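Local coordinates for protein oxidoreductase (Azotobacter vinelandii, PDB 7D5M) that binds NAD(+) and is probably an inositol dehydrogenase-like oxidoreductase acting on a sugar or polyol-like substrate, at residues I12-V17 with A87-T92; L41-F46 with R66-Y71. All coordinates share one frame; numbering follows the deposited sequence.

Interaction 1: residues I12-V17 with A87-T92. With NAD (nicotinamide-adenine-dinucleotide), chain B.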
loop_
_atom_site.group_PDB
_atom_site.type_symbol
_atom_site.label_atom_id
_atom_site.label_comp_id
_atom_site.label_asym_id
_atom_site.label_seq_id
_atom_site.Cartn_x
_atom_site.Cartn_y
_atom_site.Cartn_z
ATOM N N ILE A 12 -26.388 -12.957 30.342
ATOM C CA ILE A 12 -25.958 -14.277 30.885
ATOM C C ILE A 12 -25.116 -14.004 32.140
ATOM O O ILE A 12 -24.152 -13.209 32.069
ATOM C CB ILE A 12 -25.165 -15.089 29.841
ATOM C CG1 ILE A 12 -25.923 -15.325 28.525
ATOM C CG2 ILE A 12 -24.672 -16.397 30.449
ATOM C CD1 ILE A 12 -27.175 -16.146 28.638
ATOM N N ARG A 13 -25.436 -14.645 33.258
ATOM C CA ARG A 13 -24.624 -14.524 34.493
ATOM C C ARG A 13 -23.306 -15.270 34.253
ATOM O O ARG A 13 -23.347 -16.464 33.880
ATOM C CB ARG A 13 -25.421 -15.029 35.699
ATOM C CG ARG A 13 -26.677 -14.212 35.973
ATOM C CD ARG A 13 -27.390 -14.644 37.242
ATOM N NE ARG A 13 -27.720 -16.062 37.282
ATOM C CZ ARG A 13 -28.847 -16.621 36.836
ATOM N NH1 ARG A 13 -29.796 -15.894 36.273
ATOM N NH2 ARG A 13 -29.014 -17.924 36.939
ATOM N N TRP A 14 -22.181 -14.583 34.430
ATOM C CA TRP A 14 -20.892 -14.987 33.816
ATOM C C TRP A 14 -19.721 -14.878 34.793
ATOM O O TRP A 14 -19.678 -13.961 35.634
ATOM C CB TRP A 14 -20.694 -14.146 32.553
ATOM C CG TRP A 14 -19.473 -14.426 31.736
ATOM C CD1 TRP A 14 -19.138 -15.578 31.080
ATOM C CD2 TRP A 14 -18.467 -13.458 31.392
ATOM N NE1 TRP A 14 -17.965 -15.398 30.389
ATOM C CE2 TRP A 14 -17.537 -14.104 30.558
ATOM C CE3 TRP A 14 -18.255 -12.118 31.737
ATOM C CZ2 TRP A 14 -16.404 -13.445 30.071
ATOM C CZ3 TRP A 14 -17.144 -11.468 31.248
ATOM C CH2 TRP A 14 -16.238 -12.125 30.422
ATOM N N ALA A 15 -18.762 -15.788 34.629
ATOM C CA ALA A 15 -17.473 -15.813 35.338
ATOM C C ALA A 15 -16.341 -15.997 34.330
ATOM O O ALA A 15 -16.564 -16.531 33.214
ATOM C CB ALA A 15 -17.461 -16.927 36.348
ATOM N N MET A 16 -15.147 -15.602 34.745
ATOM C CA MET A 16 -13.891 -15.970 34.060
ATOM C C MET A 16 -13.067 -16.852 34.990
ATOM O O MET A 16 -13.134 -16.668 36.223
ATOM C CB MET A 16 -13.096 -14.731 33.660
ATOM C CG MET A 16 -13.737 -13.994 32.513
ATOM S SD MET A 16 -12.569 -12.827 31.777
ATOM C CE MET A 16 -11.488 -13.953 30.898
ATOM N N VAL A 17 -12.360 -17.808 34.400
ATOM C CA VAL A 17 -11.211 -18.498 35.045
ATOM C C VAL A 17 -9.969 -18.074 34.272
ATOM O O VAL A 17 -9.942 -18.272 33.042
ATOM C CB VAL A 17 -11.386 -20.026 35.066
ATOM C CG1 VAL A 17 -10.270 -20.692 35.854
ATOM C CG2 VAL A 17 -12.736 -20.425 35.628
ATOM N N ALA A 87 -22.629 -19.378 32.823
ATOM C CA ALA A 87 -21.566 -19.569 31.821
ATOM C C ALA A 87 -20.224 -19.083 32.367
ATOM O O ALA A 87 -20.183 -18.247 33.297
ATOM C CB ALA A 87 -21.953 -18.879 30.538
ATOM N N VAL A 88 -19.150 -19.634 31.811
ATOM C CA VAL A 88 -17.766 -19.329 32.251
ATOM C C VAL A 88 -16.872 -19.258 31.012
ATOM O O VAL A 88 -16.994 -20.127 30.132
ATOM C CB VAL A 88 -17.272 -20.348 33.297
ATOM C CG1 VAL A 88 -17.287 -21.774 32.776
ATOM C CG2 VAL A 88 -15.904 -19.971 33.836
ATOM N N SER A 89 -16.022 -18.235 30.951
ATOM C CA SER A 89 -14.944 -18.139 29.948
ATOM C C SER A 89 -13.630 -18.628 30.558
ATOM O O SER A 89 -13.258 -18.161 31.661
ATOM C CB SER A 89 -14.843 -16.748 29.405
ATOM O OG SER A 89 -15.977 -16.498 28.603
ATOM N N VAL A 90 -12.934 -19.504 29.833
ATOM C CA VAL A 90 -11.674 -20.148 30.300
ATOM C C VAL A 90 -10.503 -19.491 29.555
ATOM O O VAL A 90 -10.363 -19.699 28.342
ATOM C CB VAL A 90 -11.729 -21.671 30.085
ATOM C CG1 VAL A 90 -10.445 -22.345 30.540
ATOM C CG2 VAL A 90 -12.941 -22.297 30.755
ATOM N N ALA A 91 -9.715 -18.689 30.261
ATOM C CA ALA A 91 -8.596 -17.913 29.678
ATOM C C ALA A 91 -7.323 -18.220 30.457
ATOM O O ALA A 91 -6.485 -17.322 30.612
ATOM C CB ALA A 91 -8.925 -16.445 29.697
ATOM N N THR A 92 -7.190 -19.460 30.923
ATOM C CA THR A 92 -5.985 -19.954 31.625
ATOM C C THR A 92 -4.984 -20.405 30.572
ATOM O O THR A 92 -5.286 -20.439 29.386
ATOM C CB THR A 92 -6.347 -21.082 32.593
ATOM O OG1 THR A 92 -7.036 -22.075 31.830
ATOM C CG2 THR A 92 -7.197 -20.613 33.754
HETATM P PA NAD B . -1.187 -15.274 30.217
HETATM O O1A NAD B . -0.090 -16.103 30.810
HETATM O O2A NAD B . -0.911 -13.890 29.720
HETATM O O5B NAD B . -2.404 -15.219 31.264
HETATM C C5B NAD B . -2.761 -16.354 32.113
HETATM C C4B NAD B . -3.726 -15.858 33.163
HETATM O O4B NAD B . -4.399 -16.978 33.795
HETATM C C3B NAD B . -3.088 -15.072 34.315
HETATM O O3B NAD B . -3.990 -14.074 34.769
HETATM C C2B NAD B . -2.866 -16.171 35.361
HETATM O O2B NAD B . -2.730 -15.705 36.684
HETATM C C1B NAD B . -4.168 -16.939 35.189
HETATM N N9A NAD B . -4.141 -18.313 35.665
HETATM C C8A NAD B . -3.170 -19.245 35.408
HETATM N N7A NAD B . -3.443 -20.426 35.904
HETATM C C5A NAD B . -4.681 -20.271 36.508
HETATM C C6A NAD B . -5.513 -21.175 37.197
HETATM N N6A NAD B . -5.219 -22.466 37.373
HETATM N N1A NAD B . -6.693 -20.700 37.665
HETATM C C2A NAD B . -6.980 -19.403 37.475
HETATM N N3A NAD B . -6.283 -18.465 36.831
HETATM C C4A NAD B . -5.126 -18.970 36.365
HETATM O O3 NAD B . -1.855 -16.077 28.982
HETATM P PN NAD B . -2.649 -15.498 27.692
HETATM O O1N NAD B . -1.663 -15.090 26.633
HETATM O O2N NAD B . -3.658 -14.492 28.160
HETATM O O5D NAD B . -3.394 -16.810 27.152
HETATM C C5D NAD B . -4.349 -17.517 27.946
HETATM C C4D NAD B . -5.090 -18.424 27.003
HETATM O O4D NAD B . -5.674 -17.620 25.946
HETATM C C3D NAD B . -4.205 -19.457 26.294
HETATM O O3D NAD B . -4.933 -20.658 26.112
HETATM C C2D NAD B . -3.883 -18.779 24.958
HETATM O O2D NAD B . -3.584 -19.701 23.920
HETATM C C1D NAD B . -5.208 -18.067 24.680
HETATM N N1N NAD B . -5.102 -16.883 23.774
HETATM C C2N NAD B . -5.945 -16.795 22.686
HETATM C C3N NAD B . -5.840 -15.730 21.790
HETATM C C7N NAD B . -6.901 -15.622 20.716
HETATM O O7N NAD B . -7.932 -16.295 20.826
HETATM N N7N NAD B . -6.683 -14.774 19.715
HETATM C C4N NAD B . -4.787 -14.822 21.938
HETATM C C5N NAD B . -3.934 -14.935 23.035
HETATM C C6N NAD B . -4.207 -15.875 24.004
#
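The indole edge of Trp14 points its N-H at the hydroxyl of Ser89: NE1 lies 2.9 Å from OG, which sits in the ring plane, although the angle of 146° at the hydrogen shows a moderately bent bond. With CG anti to the backbone N (chi1 -178°), the ring reaches forward along its strand to a residue two ahead of its bridge partner Ala87. Ser89 OG is also hydrogen-bonded to Tyr337 OH, so two partners grip this buried hydroxyl. The ring of Phe39 meets the indole at a slant, while Arg30 and Ala33 of helix 26-34 also touch it. The two segments run as parallel strands, 12-16 and 87-91, neighbours in the central sheet of the Rossmann fold, with short axes at 22°. Their backbone bonds alternate and straighten toward the nucleotide, from the bent Ala87 N to Arg13 O (3.2 Å) to the nearly straight Ala91 N to Val17 O (2.8 Å). On the indole's side of the sheet, Met16 CE meets Ala91 CB at 3.8 Å. On the opposite face, with Ala15 and Val88, Val17 divides its branches: CG2 packs on Val88 CG2 at 3.7 Å, whereas CG1 touches Thr92 CG2 and lies 3.9 Å from C2A of the NAD adenine.

Interaction 2: residues L41-F46 with R66-Y71. With NAD (nicotinamide-adenine-dinucleotide), chain B.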
loop_
_atom_site.group_PDB
_atom_site.type_symbol
_atom_site.label_atom_id
_atom_site.label_comp_id
_atom_site.label_asym_id
_atom_site.label_seq_id
_atom_site.Cartn_x
_atom_site.Cartn_y
_atom_site.Cartn_z
ATOM N N LEU A 41 -20.499 -9.895 34.373
ATOM C CA LEU A 41 -19.391 -10.502 35.144
ATOM C C LEU A 41 -19.713 -10.396 36.636
ATOM O O LEU A 41 -19.578 -9.288 37.218
ATOM C CB LEU A 41 -18.073 -9.801 34.819
ATOM C CG LEU A 41 -16.850 -10.368 35.539
ATOM C CD1 LEU A 41 -16.599 -11.803 35.111
ATOM C CD2 LEU A 41 -15.631 -9.501 35.288
ATOM N N VAL A 42 -20.124 -11.512 37.230
ATOM C CA VAL A 42 -20.620 -11.538 38.640
ATOM C C VAL A 42 -19.678 -12.359 39.522
ATOM O O VAL A 42 -19.864 -12.317 40.747
ATOM C CB VAL A 42 -22.068 -12.054 38.708
ATOM C CG1 VAL A 42 -22.991 -11.138 37.926
ATOM C CG2 VAL A 42 -22.195 -13.493 38.229
ATOM N N ALA A 43 -18.695 -13.057 38.952
ATOM C CA ALA A 43 -17.808 -13.962 39.720
ATOM C C ALA A 43 -16.566 -14.307 38.900
ATOM O O ALA A 43 -16.551 -14.054 37.695
ATOM C CB ALA A 43 -18.556 -15.214 40.103
ATOM N N GLY A 44 -15.546 -14.861 39.547
ATOM C CA GLY A 44 -14.364 -15.324 38.809
ATOM C C GLY A 44 -13.369 -16.043 39.688
ATOM O O GLY A 44 -13.395 -15.861 40.925
ATOM N N ALA A 45 -12.526 -16.854 39.055
ATOM C CA ALA A 45 -11.244 -17.335 39.618
ATOM C C ALA A 45 -10.150 -16.798 38.695
ATOM O O ALA A 45 -9.749 -17.498 37.759
ATOM C CB ALA A 45 -11.224 -18.834 39.728
ATOM N N PHE A 46 -9.732 -15.557 38.931
ATOM C CA PHE A 46 -9.049 -14.711 37.920
ATOM C C PHE A 46 -7.553 -15.023 37.811
ATOM O O PHE A 46 -6.978 -14.695 36.769
ATOM C CB PHE A 46 -9.250 -13.233 38.245
ATOM C CG PHE A 46 -10.662 -12.755 38.031
ATOM C CD1 PHE A 46 -11.173 -12.639 36.744
ATOM C CD2 PHE A 46 -11.492 -12.475 39.103
ATOM C CE1 PHE A 46 -12.479 -12.217 36.542
ATOM C CE2 PHE A 46 -12.800 -12.058 38.900
ATOM C CZ PHE A 46 -13.289 -11.924 37.620
ATOM N N ARG A 66 -17.282 -13.374 45.724
ATOM C CA ARG A 66 -17.482 -14.169 44.481
ATOM C C ARG A 66 -16.203 -14.150 43.636
ATOM O O ARG A 66 -16.272 -14.532 42.455
ATOM C CB ARG A 66 -18.684 -13.643 43.693
ATOM C CG ARG A 66 -19.994 -13.714 44.460
ATOM C CD ARG A 66 -21.154 -13.193 43.647
ATOM N NE ARG A 66 -21.787 -14.211 42.817
ATOM C CZ ARG A 66 -22.866 -13.995 42.071
ATOM N NH1 ARG A 66 -23.422 -12.797 42.059
ATOM N NH2 ARG A 66 -23.385 -14.963 41.336
ATOM N N CYS A 67 -15.086 -13.713 44.219
ATOM C CA CYS A 67 -13.720 -13.932 43.683
ATOM C C CYS A 67 -13.163 -15.167 44.388
ATOM O O CYS A 67 -12.669 -15.031 45.524
ATOM C CB CYS A 67 -12.802 -12.741 43.908
ATOM S SG CYS A 67 -13.407 -11.219 43.134
ATOM N N TYR A 68 -13.294 -16.328 43.760
ATOM C CA TYR A 68 -12.939 -17.639 44.355
ATOM C C TYR A 68 -11.497 -17.987 44.020
ATOM O O TYR A 68 -10.952 -17.522 43.018
ATOM C CB TYR A 68 -13.904 -18.707 43.855
ATOM C CG TYR A 68 -15.359 -18.389 44.085
ATOM C CD1 TYR A 68 -15.982 -18.699 45.286
ATOM C CD2 TYR A 68 -16.125 -17.794 43.096
ATOM C CE1 TYR A 68 -17.320 -18.419 45.502
ATOM C CE2 TYR A 68 -17.470 -17.518 43.296
ATOM C CZ TYR A 68 -18.076 -17.854 44.493
ATOM O OH TYR A 68 -19.399 -17.591 44.689
ATOM N N PRO A 69 -10.826 -18.810 44.857
ATOM C CA PRO A 69 -9.424 -19.156 44.620
ATOM C C PRO A 69 -9.170 -20.111 43.450
ATOM O O PRO A 69 -8.033 -20.189 43.003
ATOM C CB PRO A 69 -9.003 -19.822 45.943
ATOM C CG PRO A 69 -10.287 -20.385 46.478
ATOM C CD PRO A 69 -11.322 -19.330 46.141
ATOM N N ASP A 70 -10.195 -20.835 42.994
ATOM C CA ASP A 70 -10.040 -21.838 41.913
ATOM C C ASP A 70 -11.383 -22.099 41.223
ATOM O O ASP A 70 -12.449 -21.774 41.785
ATOM C CB ASP A 70 -9.510 -23.166 42.473
ATOM C CG ASP A 70 -10.545 -23.864 43.338
ATOM O OD1 ASP A 70 -10.846 -23.344 44.427
ATOM O OD2 ASP A 70 -11.100 -24.869 42.894
ATOM N N TYR A 71 -11.330 -22.735 40.059
ATOM C CA TYR A 71 -12.530 -23.034 39.242
ATOM C C TYR A 71 -13.461 -24.020 39.965
ATOM O O TYR A 71 -14.685 -23.888 39.776
ATOM C CB TYR A 71 -12.132 -23.533 37.853
ATOM C CG TYR A 71 -11.447 -24.871 37.808
ATOM C CD1 TYR A 71 -10.070 -24.982 37.942
ATOM C CD2 TYR A 71 -12.174 -26.027 37.610
ATOM C CE1 TYR A 71 -9.435 -26.213 37.889
ATOM C CE2 TYR A 71 -11.555 -27.259 37.546
ATOM C CZ TYR A 71 -10.178 -27.354 37.666
ATOM O OH TYR A 71 -9.598 -28.590 37.635
HETATM P PA NAD B . -1.187 -15.274 30.217
HETATM O O1A NAD B . -0.090 -16.103 30.810
HETATM O O2A NAD B . -0.911 -13.890 29.720
HETATM O O5B NAD B . -2.404 -15.219 31.264
HETATM C C5B NAD B . -2.761 -16.354 32.113
HETATM C C4B NAD B . -3.726 -15.858 33.163
HETATM O O4B NAD B . -4.399 -16.978 33.795
HETATM C C3B NAD B . -3.088 -15.072 34.315
HETATM O O3B NAD B . -3.990 -14.074 34.769
HETATM C C2B NAD B . -2.866 -16.171 35.361
HETATM O O2B NAD B . -2.730 -15.705 36.684
HETATM C C1B NAD B . -4.168 -16.939 35.189
HETATM N N9A NAD B . -4.141 -18.313 35.665
HETATM C C8A NAD B . -3.170 -19.245 35.408
HETATM N N7A NAD B . -3.443 -20.426 35.904
HETATM C C5A NAD B . -4.681 -20.271 36.508
HETATM C C6A NAD B . -5.513 -21.175 37.197
HETATM N N6A NAD B . -5.219 -22.466 37.373
HETATM N N1A NAD B . -6.693 -20.700 37.665
HETATM C C2A NAD B . -6.980 -19.403 37.475
HETATM N N3A NAD B . -6.283 -18.465 36.831
HETATM C C4A NAD B . -5.126 -18.970 36.365
HETATM O O3 NAD B . -1.855 -16.077 28.982
HETATM P PN NAD B . -2.649 -15.498 27.692
HETATM O O1N NAD B . -1.663 -15.090 26.633
HETATM O O2N NAD B . -3.658 -14.492 28.160
HETATM O O5D NAD B . -3.394 -16.810 27.152
HETATM C C5D NAD B . -4.349 -17.517 27.946
HETATM C C4D NAD B . -5.090 -18.424 27.003
HETATM O O4D NAD B . -5.674 -17.620 25.946
HETATM C C3D NAD B . -4.205 -19.457 26.294
HETATM O O3D NAD B . -4.933 -20.658 26.112
HETATM C C2D NAD B . -3.883 -18.779 24.958
HETATM O O2D NAD B . -3.584 -19.701 23.920
HETATM C C1D NAD B . -5.208 -18.067 24.680
HETATM N N1N NAD B . -5.102 -16.883 23.774
HETATM C C2N NAD B . -5.945 -16.795 22.686
HETATM C C3N NAD B . -5.840 -15.730 21.790
HETATM C C7N NAD B . -6.901 -15.622 20.716
HETATM O O7N NAD B . -7.932 -16.295 20.826
HETATM N N7N NAD B . -6.683 -14.774 19.715
HETATM C C4N NAD B . -4.787 -14.822 21.938
HETATM C C5N NAD B . -3.934 -14.935 23.035
HETATM C C6N NAD B . -4.207 -15.875 24.004
#
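Arg66 lays its side chain beside Val42, whose O lies 3.2 Å above one face of the guanidinium, toward its rim, where the angle at NE is too poor for a hydrogen bond. This is where the connection after helix 50-59 returns to strand 39-45, an edge strand of the Rossmann sheet within this chain. A bend at chi3 (88°) turns the guanidinium alongside the valine, bringing NH2 within 3.6 Å of Val42 CG2; NH2 also forms a salt bridge with Glu78 and a hydrogen bond with Asp83 O. A leucine in place of Arg66 would probably leave Glu78 without this cationic partner and Val42 without the flat group beside it. The backbone of Arg66 contributes O, which accepts Gly44 N at 3.0 Å (155° at the hydrogen). Cys67 follows, its SG near the plane of the Phe46 ring at the edge, 4.4 Å from CE2. Gly44 CA lies 3.6 Å above one face of that ring, toward its rim. Tyr68 N then donates to Gly44 O at 2.9 Å (148°), completing the single bridge between Gly44 and Cys67. The tyrosine ring presents its edge to Ala43 CB, while OH is hydrogen-bonded to Glu78. Beyond Pro69, Asp70 N-caps the helix that begins at Tyr71, OD1 also hydrogen-bonding Thr73 OG1; Asp70 C lies 3.6 Å from Ala45 CB.

Interactions 1 and 2 meet along strands 12-16 and 39-45, neighbours in the same parallel sheet, with their centres about 9 Å apart. Probable hydrogen bonds join Trp14 O to Val42 N at 3.0 Å and Met16 O to Ala45 N at 2.9 Å. Ala15 CB also packs against Ala43 O, 3.3 Å away. Along the chain, interaction 2 falls wholly between residues 17 and 87. Both contacts lead to the bound NAD: Ala45 O lies 3.4 Å from C2A of the adenine, whereas Thr92 O approaches C4D of the nicotinamide-side ribose at 3.1 Å. Val17 CG1, 3.8 Å from Ala45 O, joins the two contacts at the adenine.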